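Local coordinates for UDP-glucose 4-epimerase (Brucella ovis, PDB 4WOK), which probably interconverts UDP-glucose and UDP-galactose by inverting the sugar at C4, using a bound NAD as the redox cofactor, at residues V78-F83 with T117-V122; A11-V16 with A37-D42; R67-M72 with L111-L116. The protein carries 2 engineered substitutions. All blocks are in the same frame, centred on the assembly; numbering follows the deposited sequence.

Contact 1: residues V78-F83 with T117-V122. With NAD (nicotinamide-adenine-dinucleotide), chain B.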
loop_
_atom_site.group_PDB
_atom_site.type_symbol
_atom_site.label_atom_id
_atom_site.label_comp_id
_atom_site.label_asym_id
_atom_site.label_seq_id
_atom_site.Cartn_x
_atom_site.Cartn_y
_atom_site.Cartn_z
ATOM N N VAL A 78 2.578 10.151 18.781
ATOM C CA VAL A 78 4.028 10.168 18.630
ATOM C C VAL A 78 4.429 10.045 17.162
ATOM O O VAL A 78 5.573 10.314 16.799
ATOM C CB VAL A 78 4.698 9.035 19.427
ATOM C CG1 VAL A 78 4.271 9.095 20.881
ATOM C CG2 VAL A 78 4.347 7.683 18.811
ATOM N N ALA A 79 3.489 9.615 16.324
ATOM C CA ALA A 79 3.711 9.520 14.891
ATOM C C ALA A 79 2.370 9.472 14.177
ATOM O O ALA A 79 1.353 9.092 14.772
ATOM C CB ALA A 79 4.530 8.278 14.538
ATOM N N VAL A 80 2.389 9.832 12.896
ATOM C CA VAL A 80 1.218 9.759 12.030
ATOM C C VAL A 80 1.571 8.875 10.830
ATOM O O VAL A 80 2.588 9.094 10.180
ATOM C CB VAL A 80 0.774 11.161 11.552
ATOM C CG1 VAL A 80 -0.421 11.076 10.578
ATOM C CG2 VAL A 80 0.433 12.039 12.748
ATOM N N ILE A 81 0.754 7.857 10.570
ATOM C CA ILE A 81 0.938 7.026 9.388
ATOM C C ILE A 81 -0.202 7.340 8.413
ATOM O O ILE A 81 -1.377 7.231 8.762
ATOM C CB ILE A 81 0.953 5.543 9.728
ATOM C CG1 ILE A 81 1.878 5.286 10.932
ATOM C CG2 ILE A 81 1.437 4.740 8.529
ATOM C CD1 ILE A 81 1.948 3.827 11.319
ATOM N N HIS A 82 0.169 7.729 7.202
ATOM C CA HIS A 82 -0.775 8.288 6.243
ATOM C C HIS A 82 -1.067 7.266 5.146
ATOM O O HIS A 82 -0.272 7.093 4.225
ATOM C CB HIS A 82 -0.205 9.580 5.659
ATOM C CG HIS A 82 -1.088 10.228 4.632
ATOM N ND1 HIS A 82 -2.419 9.904 4.489
ATOM C CD2 HIS A 82 -0.829 11.198 3.724
ATOM C CE1 HIS A 82 -2.943 10.643 3.516
ATOM N NE2 HIS A 82 -1.999 11.425 3.032
ATOM N N PHE A 83 -2.199 6.577 5.273
ATOM C CA PHE A 83 -2.692 5.643 4.251
ATOM C C PHE A 83 -3.895 6.187 3.475
ATOM O O PHE A 83 -4.447 5.496 2.622
ATOM C CB PHE A 83 -3.155 4.322 4.871
ATOM C CG PHE A 83 -2.072 3.518 5.538
ATOM C CD1 PHE A 83 -1.163 2.794 4.784
ATOM C CD2 PHE A 83 -2.005 3.440 6.926
ATOM C CE1 PHE A 83 -0.171 2.014 5.415
ATOM C CE2 PHE A 83 -1.028 2.670 7.550
ATOM C CZ PHE A 83 -0.114 1.961 6.790
ATOM N N THR A 117 0.277 21.452 14.984
ATOM C CA THR A 117 0.100 20.862 16.305
ATOM C C THR A 117 1.441 20.341 16.847
ATOM O O THR A 117 1.481 19.690 17.885
ATOM C CB THR A 117 -0.949 19.720 16.280
ATOM O OG1 THR A 117 -0.530 18.681 15.381
ATOM C CG2 THR A 117 -2.327 20.255 15.808
ATOM N N ARG A 118 2.526 20.637 16.132
ATOM C CA ARG A 118 3.862 20.123 16.468
ATOM C C ARG A 118 3.814 18.603 16.531
ATOM O O ARG A 118 4.542 17.974 17.300
ATOM C CB ARG A 118 4.378 20.709 17.791
ATOM N N THR A 119 2.931 18.016 15.731
ATOM C CA THR A 119 2.916 16.576 15.579
ATOM C C THR A 119 3.958 16.238 14.527
ATOM O O THR A 119 3.825 16.597 13.377
ATOM C CB THR A 119 1.528 16.053 15.178
ATOM O OG1 THR A 119 0.603 16.311 16.242
ATOM C CG2 THR A 119 1.583 14.551 14.915
ATOM N N GLN A 120 5.003 15.531 14.923
ATOM C CA GLN A 120 6.237 15.567 14.154
ATOM C C GLN A 120 6.495 14.469 13.135
ATOM O O GLN A 120 7.006 14.743 12.050
ATOM C CB GLN A 120 7.427 15.581 15.120
ATOM C CG GLN A 120 8.187 16.885 15.083
ATOM C CD GLN A 120 8.953 17.068 13.791
ATOM O OE1 GLN A 120 8.930 16.206 12.911
ATOM N NE2 GLN A 120 9.652 18.192 13.676
ATOM N N ASN A 121 6.193 13.228 13.478
ATOM C CA ASN A 121 6.696 12.121 12.678
ATOM C C ASN A 121 5.691 11.536 11.673
ATOM O O ASN A 121 4.748 10.866 12.073
ATOM C CB ASN A 121 7.177 11.027 13.619
ATOM C CG ASN A 121 8.337 11.496 14.494
ATOM O OD1 ASN A 121 9.253 12.153 14.011
ATOM N ND2 ASN A 121 8.288 11.174 15.782
ATOM N N VAL A 122 5.920 11.751 10.376
ATOM C CA VAL A 122 4.960 11.293 9.360
ATOM C C VAL A 122 5.495 10.136 8.533
ATOM O O VAL A 122 6.551 10.232 7.909
ATOM C CB VAL A 122 4.551 12.441 8.416
ATOM C CG1 VAL A 122 3.633 11.929 7.292
ATOM C CG2 VAL A 122 3.863 13.543 9.222
HETATM P PA NAD B . -7.911 1.179 1.132
HETATM O O1A NAD B . -8.824 2.037 0.276
HETATM O O2A NAD B . -8.312 -0.138 1.729
HETATM O O5B NAD B . -7.580 2.166 2.516
HETATM C C5B NAD B . -7.742 3.535 2.216
HETATM C C4B NAD B . -8.322 4.147 3.518
HETATM O O4B NAD B . -8.266 5.579 3.464
HETATM C C3B NAD B . -9.791 3.711 3.503
HETATM O O3B NAD B . -10.098 3.220 4.784
HETATM C C2B NAD B . -10.531 5.036 3.192
HETATM O O2B NAD B . -11.764 5.062 3.796
HETATM C C1B NAD B . -9.560 6.082 3.851
HETATM N N9A NAD B . -9.636 7.402 3.197
HETATM C C8A NAD B . -9.558 7.719 1.823
HETATM N N7A NAD B . -9.631 9.035 1.595
HETATM C C5A NAD B . -9.768 9.594 2.872
HETATM C C6A NAD B . -9.903 10.932 3.302
HETATM N N6A NAD B . -9.927 11.959 2.387
HETATM N N1A NAD B . -10.011 11.204 4.624
HETATM C C2A NAD B . -9.993 10.145 5.497
HETATM N N3A NAD B . -9.880 8.812 5.227
HETATM C C4A NAD B . -9.761 8.590 3.882
HETATM O O3 NAD B . -6.592 1.238 0.215
HETATM P PN NAD B . -5.294 0.433 0.746
HETATM O O1N NAD B . -5.231 0.001 2.183
HETATM O O2N NAD B . -4.895 -0.392 -0.427
HETATM O O5D NAD B . -3.938 1.487 0.556
HETATM C C5D NAD B . -4.018 2.582 1.326
HETATM C C4D NAD B . -2.694 3.319 1.121
HETATM O O4D NAD B . -1.706 2.381 0.528
HETATM C C3D NAD B . -2.887 4.434 0.072
HETATM O O3D NAD B . -1.999 5.444 0.430
HETATM C C2D NAD B . -2.424 3.726 -1.206
HETATM O O2D NAD B . -1.928 4.561 -2.176
HETATM C C1D NAD B . -1.196 3.006 -0.603
HETATM N N1N NAD B . -0.726 1.924 -1.607
HETATM C C2N NAD B . -1.511 0.780 -1.731
HETATM C C3N NAD B . -1.095 -0.222 -2.646
HETATM C C7N NAD B . -1.936 -1.462 -2.792
HETATM O O7N NAD B . -1.584 -2.367 -3.555
HETATM N N7N NAD B . -3.101 -1.561 -2.056
HETATM C C4N NAD B . 0.068 -0.028 -3.394
HETATM C C5N NAD B . 0.828 1.132 -3.247
HETATM C C6N NAD B . 0.418 2.120 -2.341
#
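N121 meets V78, A79 and V80 with both its side chain and its backbone. With CG placed beside its own backbone N (chi1 -63°), the carboxamide reaches V78, and ND2 donates to V78 O at 3.0 Å. That donor arrives almost head-on to the carbonyl, the C=O...N angle being 175°, while the oxygen lies slightly tilted from the amide plane. The other end of the amide, OD1, has a weak hydrogen bond from R172, so both its polar atoms have partners. Two residues after V78, V80 N donates to N121 O at 2.7 Å in a nearly straight bond, and between the two bonds the methyl of A79 rests against N121, CB to CB 3.9 Å. V80 O takes a CA-H...O contact from V122 CA at 3.3 Å and is also paired through the backbone with I123, as expected of parallel strands in register at V80 and V122.

V80 carries the apolar part. Its CG1 lies opposite the backbone N (chi1 177°), which leaves CG2 beside that N and pointing to the loop before the neighbouring strand. There it touches T119 CG2 at 3.5 Å, the two side chains crossing at about a right angle. L110 and C114 of helix 96-116 also press on V80. T119 follows the Schellman motif, with R118 at positive phi, that ends this helix. At the far end of 78-83, F83 O lies 3.2 Å from NAD C3D, and the edge of the F83 ring meets C4D of the same ribose.

The chemistry implies that the N121 amide, satisfied at both ends, adds a polar bond to the main chain two residues before V80 N, while the buried V80 and T119 meet through their methyls alone.

Contact 2: residues A11-V16 with A37-D42. With NAD (nicotinamide-adenine-dinucleotide), chain B.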
loop_
_atom_site.group_PDB
_atom_site.type_symbol
_atom_site.label_atom_id
_atom_site.label_comp_id
_atom_site.label_asym_id
_atom_site.label_seq_id
_atom_site.Cartn_x
_atom_site.Cartn_y
_atom_site.Cartn_z
ATOM N N ALA A 11 2.835 9.922 24.335
ATOM C CA ALA A 11 2.986 8.681 25.089
ATOM C C ALA A 11 3.142 7.510 24.131
ATOM O O ALA A 11 4.258 7.143 23.757
ATOM C CB ALA A 11 1.801 8.459 26.020
ATOM N N ASN A 12 2.031 6.913 23.725
ATOM C CA ASN A 12 2.140 5.819 22.780
ATOM C C ASN A 12 0.991 5.792 21.771
ATOM O O ASN A 12 0.819 4.797 21.082
ATOM C CB ASN A 12 2.242 4.473 23.521
ATOM C CG ASN A 12 0.929 4.046 24.149
ATOM O OD1 ASN A 12 0.109 4.883 24.536
ATOM N ND2 ASN A 12 0.719 2.730 24.250
ATOM N N ASN A 13 0.226 6.885 21.665
ATOM C CA ASN A 13 -0.782 6.972 20.586
ATOM C C ASN A 13 -0.108 7.129 19.227
ATOM O O ASN A 13 0.802 7.950 19.069
ATOM C CB ASN A 13 -1.746 8.140 20.813
ATOM C CG ASN A 13 -2.639 7.942 22.019
ATOM O OD1 ASN A 13 -3.058 6.821 22.325
ATOM N ND2 ASN A 13 -2.941 9.038 22.713
ATOM N N VAL A 14 -0.554 6.349 18.249
ATOM C CA VAL A 14 -0.090 6.495 16.884
ATOM C C VAL A 14 -1.321 6.711 16.023
ATOM O O VAL A 14 -2.256 5.920 16.058
ATOM C CB VAL A 14 0.718 5.265 16.417
ATOM C CG1 VAL A 14 1.024 5.341 14.921
ATOM C CG2 VAL A 14 2.026 5.184 17.221
ATOM N N LEU A 15 -1.356 7.831 15.311
ATOM C CA LEU A 15 -2.516 8.159 14.501
ATOM C C LEU A 15 -2.404 7.456 13.144
ATOM O O LEU A 15 -1.475 7.699 12.374
ATOM C CB LEU A 15 -2.645 9.671 14.314
ATOM C CG LEU A 15 -3.908 10.118 13.575
ATOM C CD1 LEU A 15 -5.121 9.891 14.480
ATOM C CD2 LEU A 15 -3.774 11.591 13.185
ATOM N N VAL A 16 -3.345 6.571 12.869
ATOM C CA VAL A 16 -3.332 5.820 11.622
ATOM C C VAL A 16 -4.429 6.364 10.729
ATOM O O VAL A 16 -5.606 6.010 10.848
ATOM C CB VAL A 16 -3.518 4.317 11.860
ATOM C CG1 VAL A 16 -3.318 3.556 10.559
ATOM C CG2 VAL A 16 -2.518 3.820 12.930
ATOM N N ALA A 37 -0.859 2.362 20.933
ATOM C CA ALA A 37 -2.301 2.509 20.864
ATOM C C ALA A 37 -2.653 3.168 19.542
ATOM O O ALA A 37 -2.630 4.393 19.421
ATOM C CB ALA A 37 -2.826 3.330 22.037
ATOM N N PRO A 38 -2.971 2.349 18.536
ATOM C CA PRO A 38 -3.386 2.980 17.285
ATOM C C PRO A 38 -4.694 3.738 17.450
ATOM O O PRO A 38 -5.634 3.272 18.093
ATOM C CB PRO A 38 -3.544 1.796 16.324
ATOM C CG PRO A 38 -3.896 0.630 17.209
ATOM C CD PRO A 38 -3.096 0.877 18.505
ATOM N N VAL A 39 -4.735 4.925 16.865
ATOM C CA VAL A 39 -5.937 5.730 16.800
ATOM C C VAL A 39 -6.260 5.905 15.341
ATOM O O VAL A 39 -5.465 6.489 14.606
ATOM C CB VAL A 39 -5.755 7.106 17.461
ATOM C CG1 VAL A 39 -7.037 7.905 17.367
ATOM C CG2 VAL A 39 -5.331 6.932 18.930
ATOM N N VAL A 40 -7.415 5.418 14.913
ATOM C CA VAL A 40 -7.717 5.456 13.475
ATOM C C VAL A 40 -8.534 6.693 13.138
ATOM O O VAL A 40 -9.509 7.011 13.824
ATOM C CB VAL A 40 -8.464 4.172 13.016
ATOM C CG1 VAL A 40 -9.066 4.341 11.582
ATOM C CG2 VAL A 40 -7.536 2.978 13.044
ATOM N N TYR A 41 -8.110 7.399 12.085
ATOM C CA TYR A 41 -8.825 8.555 11.553
ATOM C C TYR A 41 -9.146 8.197 10.104
ATOM O O TYR A 41 -8.242 7.948 9.318
ATOM C CB TYR A 41 -7.974 9.827 11.651
ATOM C CG TYR A 41 -8.702 11.101 11.231
ATOM C CD1 TYR A 41 -8.765 11.483 9.900
ATOM C CD2 TYR A 41 -9.319 11.915 12.180
ATOM C CE1 TYR A 41 -9.454 12.658 9.508
ATOM C CE2 TYR A 41 -9.979 13.085 11.814
ATOM C CZ TYR A 41 -10.043 13.454 10.479
ATOM O OH TYR A 41 -10.715 14.609 10.111
ATOM N N ASP A 42 -10.427 8.126 9.760
ATOM C CA ASP A 42 -10.809 7.519 8.472
ATOM C C ASP A 42 -12.196 7.984 8.101
ATOM O O ASP A 42 -13.051 8.117 8.985
ATOM C CB ASP A 42 -10.775 5.987 8.582
ATOM C CG ASP A 42 -10.699 5.299 7.233
ATOM O OD1 ASP A 42 -11.641 5.458 6.421
ATOM O OD2 ASP A 42 -9.698 4.596 6.982
HETATM P PA NAD B . -7.911 1.179 1.132
HETATM O O1A NAD B . -8.824 2.037 0.276
HETATM O O2A NAD B . -8.312 -0.138 1.729
HETATM O O5B NAD B . -7.580 2.166 2.516
HETATM C C5B NAD B . -7.742 3.535 2.216
HETATM C C4B NAD B . -8.322 4.147 3.518
HETATM O O4B NAD B . -8.266 5.579 3.464
HETATM C C3B NAD B . -9.791 3.711 3.503
HETATM O O3B NAD B . -10.098 3.220 4.784
HETATM C C2B NAD B . -10.531 5.036 3.192
HETATM O O2B NAD B . -11.764 5.062 3.796
HETATM C C1B NAD B . -9.560 6.082 3.851
HETATM N N9A NAD B . -9.636 7.402 3.197
HETATM C C8A NAD B . -9.558 7.719 1.823
HETATM N N7A NAD B . -9.631 9.035 1.595
HETATM C C5A NAD B . -9.768 9.594 2.872
HETATM C C6A NAD B . -9.903 10.932 3.302
HETATM N N6A NAD B . -9.927 11.959 2.387
HETATM N N1A NAD B . -10.011 11.204 4.624
HETATM C C2A NAD B . -9.993 10.145 5.497
HETATM N N3A NAD B . -9.880 8.812 5.227
HETATM C C4A NAD B . -9.761 8.590 3.882
HETATM O O3 NAD B . -6.592 1.238 0.215
HETATM P PN NAD B . -5.294 0.433 0.746
HETATM O O1N NAD B . -5.231 0.001 2.183
HETATM O O2N NAD B . -4.895 -0.392 -0.427
HETATM O O5D NAD B . -3.938 1.487 0.556
HETATM C C5D NAD B . -4.018 2.582 1.326
HETATM C C4D NAD B . -2.694 3.319 1.121
HETATM O O4D NAD B . -1.706 2.381 0.528
HETATM C C3D NAD B . -2.887 4.434 0.072
HETATM O O3D NAD B . -1.999 5.444 0.430
HETATM C C2D NAD B . -2.424 3.726 -1.206
HETATM O O2D NAD B . -1.928 4.561 -2.176
HETATM C C1D NAD B . -1.196 3.006 -0.603
HETATM N N1N NAD B . -0.726 1.924 -1.607
HETATM C C2N NAD B . -1.511 0.780 -1.731
HETATM C C3N NAD B . -1.095 -0.222 -2.646
HETATM C C7N NAD B . -1.936 -1.462 -2.792
HETATM O O7N NAD B . -1.584 -2.367 -3.555
HETATM N N7N NAD B . -3.101 -1.561 -2.056
HETATM C C4N NAD B . 0.068 -0.028 -3.394
HETATM C C5N NAD B . 0.828 1.132 -3.247
HETATM C C6N NAD B . 0.418 2.120 -2.341
#
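N12, V14 and V16 exchange five backbone hydrogen bonds with A37, V39 and Y41, joining two parallel strands. A37 N donates to N12 O, V14 N to A37 O, V39 N to V14 O, V16 N to V39 O at 2.7 Å, and Y41 N to V16 O at 3.1 Å. Strand 13-16 therefore uses both the N-H and the C=O of its even-numbered residues on this side; the odd-numbered ones bond to the other neighbour, segment 78-83. V40 likewise bonds to D56 and V58 on the far side of 37-42.

The polar side chains find partners beyond the two strands: N12 ND2 at G35 O, N13 ND2 at Y75 O, and Y41 OH at D61 O. N13 OD1 merely lies against the methyl of A37, 3.5 Å from CB. Apolar groups cover both faces of the pair. On one, L15 CD1 touches V39 CG1 and Y41 CB, both at 4.0 Å; on the other, V16 CG2 runs alongside P38 CB at 4.1 Å, on the face that packs against helix 22-33, where V16 touches L31 and P38 touches A28 and A32.

D42, at the end of its strand, takes both hydroxyls of the adenosine ribose. OD1 accepts from NAD O2B at 2.7 Å and OD2 from NAD O3B at 2.6 Å. Each oxygen has a second donor, L44 N for OD1 and A20 N for OD2, so backbone amides fix the carboxylate's rotation. A beta-alpha-beta unit, strand 13-17, helix 22-33 and strand 37-42, closing on an acidic residue that grips the ribose diol is the classic first beta-alpha-beta unit of an NAD-binding Rossmann fold.

Contact 3: residues R67-M72 with L111-L116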
loop_
_atom_site.group_PDB
_atom_site.type_symbol
_atom_site.label_atom_id
_atom_site.label_comp_id
_atom_site.label_asym_id
_atom_site.label_seq_id
_atom_site.Cartn_x
_atom_site.Cartn_y
_atom_site.Cartn_z
ATOM N N ARG A 67 -11.135 19.226 12.273
ATOM C CA ARG A 67 -11.350 17.963 12.948
ATOM C C ARG A 67 -10.049 17.186 13.082
ATOM O O ARG A 67 -9.825 16.510 14.077
ATOM C CB ARG A 67 -12.380 17.122 12.199
ATOM C CG ARG A 67 -12.821 15.865 12.953
ATOM C CD ARG A 67 -14.079 15.329 12.304
ATOM N NE ARG A 67 -14.586 14.146 12.981
ATOM C CZ ARG A 67 -15.315 14.173 14.090
ATOM N NH1 ARG A 67 -15.622 15.335 14.663
ATOM N NH2 ARG A 67 -15.728 13.034 14.626
ATOM N N LEU A 68 -9.201 17.268 12.064
ATOM C CA LEU A 68 -7.918 16.574 12.112
ATOM C C LEU A 68 -6.994 17.198 13.172
ATOM O O LEU A 68 -6.348 16.491 13.957
ATOM C CB LEU A 68 -7.272 16.605 10.730
ATOM C CG LEU A 68 -6.058 15.728 10.450
ATOM C CD1 LEU A 68 -6.301 14.265 10.857
ATOM C CD2 LEU A 68 -5.755 15.842 8.966
ATOM N N VAL A 69 -6.941 18.524 13.208
ATOM C CA VAL A 69 -6.171 19.214 14.249
ATOM C C VAL A 69 -6.689 18.876 15.649
ATOM O O VAL A 69 -5.907 18.599 16.576
ATOM C CB VAL A 69 -6.204 20.738 14.024
ATOM C CG1 VAL A 69 -5.701 21.490 15.250
ATOM C CG2 VAL A 69 -5.375 21.109 12.792
ATOM N N GLU A 70 -8.007 18.892 15.805
ATOM C CA GLU A 70 -8.639 18.559 17.080
ATOM C C GLU A 70 -8.182 17.184 17.542
ATOM O O GLU A 70 -7.863 16.965 18.714
ATOM C CB GLU A 70 -10.154 18.586 16.928
ATOM C CG GLU A 70 -10.956 18.320 18.194
ATOM C CD GLU A 70 -12.449 18.293 17.893
ATOM O OE1 GLU A 70 -13.048 19.375 17.708
ATOM O OE2 GLU A 70 -13.021 17.185 17.803
ATOM N N THR A 71 -8.147 16.263 16.587
ATOM C CA THR A 71 -7.770 14.890 16.876
ATOM C C THR A 71 -6.322 14.794 17.298
ATOM O O THR A 71 -5.994 14.116 18.275
ATOM C CB THR A 71 -8.005 13.995 15.655
ATOM O OG1 THR A 71 -9.397 14.014 15.335
ATOM C CG2 THR A 71 -7.581 12.558 15.958
ATOM N N MET A 72 -5.443 15.467 16.566
ATOM C CA MET A 72 -4.032 15.470 16.956
ATOM C C MET A 72 -3.803 16.117 18.326
ATOM O O MET A 72 -2.948 15.668 19.105
ATOM C CB MET A 72 -3.202 16.171 15.887
ATOM C CG MET A 72 -3.230 15.433 14.537
ATOM S SD MET A 72 -2.118 16.221 13.369
ATOM C CE MET A 72 -2.385 15.167 11.917
ATOM N N LEU A 111 -0.571 17.492 6.400
ATOM C CA LEU A 111 0.733 18.027 6.783
ATOM C C LEU A 111 0.574 19.362 7.493
ATOM O O LEU A 111 1.336 19.674 8.415
ATOM C CB LEU A 111 1.643 18.168 5.561
ATOM C CG LEU A 111 2.000 16.842 4.864
ATOM C CD1 LEU A 111 2.990 17.143 3.776
ATOM C CD2 LEU A 111 2.607 15.807 5.854
ATOM N N ASP A 112 -0.411 20.161 7.086
ATOM C CA ASP A 112 -0.659 21.401 7.839
ATOM C C ASP A 112 -1.105 21.085 9.274
ATOM O O ASP A 112 -0.644 21.707 10.215
ATOM C CB ASP A 112 -1.705 22.275 7.139
ATOM C CG ASP A 112 -1.154 22.987 5.916
ATOM O OD1 ASP A 112 0.065 23.185 5.836
ATOM O OD2 ASP A 112 -1.942 23.364 5.021
ATOM N N ALA A 113 -1.999 20.107 9.436
ATOM C CA ALA A 113 -2.451 19.714 10.766
ATOM C C ALA A 113 -1.265 19.280 11.630
ATOM O O ALA A 113 -1.184 19.616 12.816
ATOM C CB ALA A 113 -3.459 18.594 10.670
ATOM N N CYS A 114 -0.362 18.512 11.030
ATOM C CA CYS A 114 0.858 18.106 11.734
ATOM C C CYS A 114 1.697 19.295 12.204
ATOM O O CYS A 114 2.019 19.400 13.395
ATOM C CB CYS A 114 1.713 17.206 10.845
ATOM S SG CYS A 114 1.059 15.531 10.626
ATOM N N ARG A 115 2.058 20.189 11.283
ATOM C CA ARG A 115 2.958 21.279 11.664
ATOM C C ARG A 115 2.278 22.218 12.653
ATOM O O ARG A 115 2.951 22.779 13.539
ATOM C CB ARG A 115 3.456 22.068 10.443
ATOM C CG ARG A 115 2.386 22.949 9.754
ATOM C CD ARG A 115 2.925 23.575 8.477
ATOM N NE ARG A 115 1.874 24.235 7.704
ATOM C CZ ARG A 115 1.571 25.525 7.810
ATOM N NH1 ARG A 115 2.251 26.300 8.641
ATOM N NH2 ARG A 115 0.601 26.050 7.069
ATOM N N LEU A 116 0.956 22.373 12.540
ATOM C CA LEU A 116 0.260 23.322 13.410
ATOM C C LEU A 116 0.001 22.738 14.800
ATOM O O LEU A 116 -0.424 23.451 15.708
ATOM C CB LEU A 116 -1.057 23.773 12.776
ATOM C CG LEU A 116 -0.904 24.539 11.451
ATOM C CD1 LEU A 116 -2.269 24.744 10.785
ATOM C CD2 LEU A 116 -0.176 25.882 11.677
#
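A113 presents its methyl to L68, V69 and M72, joining two neighbouring helices on one side of the Rossmann-fold sheet. Helices 67-72 and 111-116 run in broadly the same direction, inclined by 40°, with their axes 9.1 Å apart at closest approach. The small residue permits this: the CA atoms of V69 and A113 come to 5.1 Å, and A113 contributes no more than a methyl.

That methyl is the bump, and the hollow has three sides. L68 CG stands at 3.9 Å from A113 CB, V69 CG2 at 3.8 Å, and M72 CE, one turn along from L68, at 3.8 Å. V69 has CG1 opposite its backbone N (chi1 167°), and the remaining methyl, CG2, is the branch that faces A113. No hydrogen bond crosses the interface, so fit of shape carries it.

M72 is also a bump in its own right. Extended beyond CG, it lays its thioether across the A113 backbone, SD lying 3.6 Å from A113 O, an oxygen that accepts from T117 OG1. T117 and T119, in the loop after helix 96-116, also touch M72, while Y41 of strand 37-42 also packs on L68.

Away from the seam, each helix ties down its own polar groups. T71 OG1 and T71 N reach R67 O from opposite faces of that carbonyl. R115 holds D112 side-on in a salt bridge, NE and NH2 both going to OD1 from one face of the carboxylate; Y165 OH adds a further bond to the same oxygen.

At the end of the M72 chain, the CE methyl abuts both A113 and C114, 3.7 Å from C114 SG.

In the fold
Contacts 1 and 2 are successive seams of one parallel sheet, their centres about 9 Å apart: strand 13-17 lies between 37-42 and 79-82, and V78 N meets N13 O at 2.8 Å while I81 N meets L15 O at 2.9 Å. Contact 3 covers a face of that sheet, its centre about 9 Å from contact 1 and 13 Å from contact 2. C114 SG packs on V122 CG2 at 3.7 Å, and T71 CG2 on L15 CD1 at 3.9 Å. D42 of contact 2 hydrogen-bonds the adenosine ribose, while F83 of contact 1 packs on the nicotinamide ribose; contact 3 stands farther back, the L68 side chain about 8 Å from the cofactor.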